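Local coordinates for 7,8-dihydro-6-hydroxymethylpterin pyrophosphokinase-dihydropteroate synthase (Plasmodium falciparum, PDB 6JWS), which probably makes the pterin diphosphate from hydroxymethyldihydropterin and ATP in one domain and joins it to 4-aminobenzoate in the other, giving dihydropteroate for folate synthesis, at residues S505-T508 against E512-K515. The protein carries 1 engineered substitution. Numbering follows the deposited sequence.
Sequences SACT and EIIK
In the TIM-barrel dihydropteroate synthase domain, the loop that follows strand 500-503 makes a type I' turn, S505-T508, and lays C507 of that turn against I513 and I514 of the segment 512-515, whose backbone angles are helical. C507 meets both isoleucines: its SG lies 3.9 Å from I513 CG2, while its CB touches the end of I514, CD1, at 3.8 Å. With SG turned beside its own backbone N (chi1 -60°), the thiol faces I513 and the I514 CG1 methylene; a small, weakly polar group suits this buried, apolar spot. Beta-branching gives I513 a methyl, CG2, close to its backbone and facing C507 SG, while the longer CG1-CD1 arm of I514 extends to C507 CB.

The turn closes on S505 O, which accepts two bonds from T508: the backbone N at 3.1 Å and OG1 at 2.7 Å, the hydroxyl approaching in the carbonyl plane on a lone pair. A threonine here thus doubles the closing link, and S505 OG and C507 N both hydrogen-bond to D503 OD1, tying the turn to the strand end. C507 also packs on L528 of strand 525-529, I513 reaches F489 of helix 486-494, and I514 lies against F561 and L562 of helix 547-564.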
ATOM      1  N   SER B 505      13.448  -2.631  28.030  1.00  8.50           N
ATOM      2  CA  SER B 505      12.782  -2.061  29.199  1.00  8.67           C
ATOM      3  C   SER B 505      12.576  -0.547  29.055  1.00  8.88           C
ATOM      4  O   SER B 505      12.126   0.117  29.986  1.00  9.64           O
ATOM      5  CB  SER B 505      13.499  -2.427  30.513  1.00  8.16           C
ATOM      6  OG  SER B 505      14.678  -1.638  30.733  1.00  8.28           O
ATOM      7  N   ALA B 506      12.943   0.009  27.899  1.00  9.23           N
ATOM      8  CA  ALA B 506      13.000   1.449  27.674  1.00 10.08           C
ATOM      9  C   ALA B 506      13.839   2.130  28.763  1.00 10.47           C
ATOM     10  O   ALA B 506      13.536   3.242  29.196  1.00 10.25           O
ATOM     11  CB  ALA B 506      11.612   2.047  27.533  1.00  9.57           C
ATOM     12  N   CYS B 507      14.908   1.437  29.189  1.00 11.16           N
ATOM     13  CA  CYS B 507      15.889   1.961  30.126  1.00 11.49           C
ATOM     14  C   CYS B 507      15.253   2.164  31.502  1.00 11.99           C
ATOM     15  O   CYS B 507      15.666   3.045  32.244  1.00 13.06           O
ATOM     16  CB  CYS B 507      16.467   3.282  29.632  1.00 11.92           C
ATOM     17  SG  CYS B 507      17.311   3.178  28.029  1.00 13.56           S
ATOM     18  N   THR B 508      14.214   1.387  31.832  1.00 12.16           N
ATOM     19  CA  THR B 508      13.670   1.429  33.177  1.00 12.23           C
ATOM     20  C   THR B 508      14.325   0.380  34.075  1.00 13.23           C
ATOM     21  O   THR B 508      14.196   0.505  35.289  1.00 14.44           O
ATOM     22  CB  THR B 508      12.143   1.247  33.224  1.00 12.28           C
ATOM     23  OG1 THR B 508      11.814  -0.030  32.675  1.00 12.44           O
ATOM     24  CG2 THR B 508      11.375   2.341  32.510  1.00 12.16           C
ATOM     25  N   GLU B 512      20.589   4.295  34.734  1.00 16.82           N
ATOM     26  CA  GLU B 512      21.975   4.745  34.657  1.00 17.60           C
ATOM     27  C   GLU B 512      22.598   4.390  33.304  1.00 17.22           C
ATOM     28  O   GLU B 512      23.563   5.026  32.884  1.00 16.27           O
ATOM     29  CB  GLU B 512      22.836   4.235  35.825  1.00 20.50           C
ATOM     30  CG  GLU B 512      22.202   4.415  37.211  1.00 23.42           C
ATOM     31  CD  GLU B 512      21.875   5.845  37.639  1.00 28.87           C
ATOM     32  OE1 GLU B 512      22.556   6.778  37.167  1.00 29.81           O
ATOM     33  OE2 GLU B 512      20.933   6.036  38.449  1.00 32.95           O
ATOM     34  N   ILE B 513      22.044   3.381  32.613  1.00 16.39           N
ATOM     35  CA  ILE B 513      22.567   2.968  31.313  1.00 14.99           C
ATOM     36  C   ILE B 513      22.565   4.154  30.350  1.00 14.96           C
ATOM     37  O   ILE B 513      23.317   4.151  29.376  1.00 15.34           O
ATOM     38  CB  ILE B 513      21.792   1.749  30.758  1.00 14.73           C
ATOM     39  CG1 ILE B 513      22.596   0.979  29.708  1.00 13.68           C
ATOM     40  CG2 ILE B 513      20.396   2.120  30.254  1.00 14.02           C
ATOM     41  CD1 ILE B 513      22.040  -0.398  29.421  1.00 12.56           C
ATOM     42  N   ILE B 514      21.728   5.153  30.645  1.00 15.28           N
ATOM     43  CA  ILE B 514      21.520   6.341  29.825  1.00 16.88           C
ATOM     44  C   ILE B 514      22.790   7.192  29.797  1.00 18.25           C
ATOM     45  O   ILE B 514      23.168   7.724  28.752  1.00 18.31           O
ATOM     46  CB  ILE B 514      20.269   7.096  30.329  1.00 17.16           C
ATOM     47  CG1 ILE B 514      18.996   6.469  29.762  1.00 16.90           C
ATOM     48  CG2 ILE B 514      20.321   8.599  30.078  1.00 17.36           C
ATOM     49  CD1 ILE B 514      17.777   6.718  30.627  1.00 18.46           C
ATOM     50  N   LYS B 515      23.494   7.245  30.929  1.00 19.59           N
ATOM     51  CA  LYS B 515      24.759   7.961  31.017  1.00 21.24           C
ATOM     52  C   LYS B 515      25.795   7.339  30.091  1.00 20.64           C
ATOM     53  O   LYS B 515      26.737   8.009  29.679  1.00 23.15           O
ATOM     54  CB  LYS B 515      25.355   7.880  32.424  1.00 22.74           C
ATOM     55  CG  LYS B 515      24.542   8.500  33.555  1.00 24.94           C
ATOM     56  CD  LYS B 515      25.371   8.429  34.822  1.00 28.66           C
ATOM     57  CE  LYS B 515      24.646   7.857  36.019  1.00 34.50           C
ATOM     58  NZ  LYS B 515      25.477   6.880  36.766  1.00 35.33           N
TER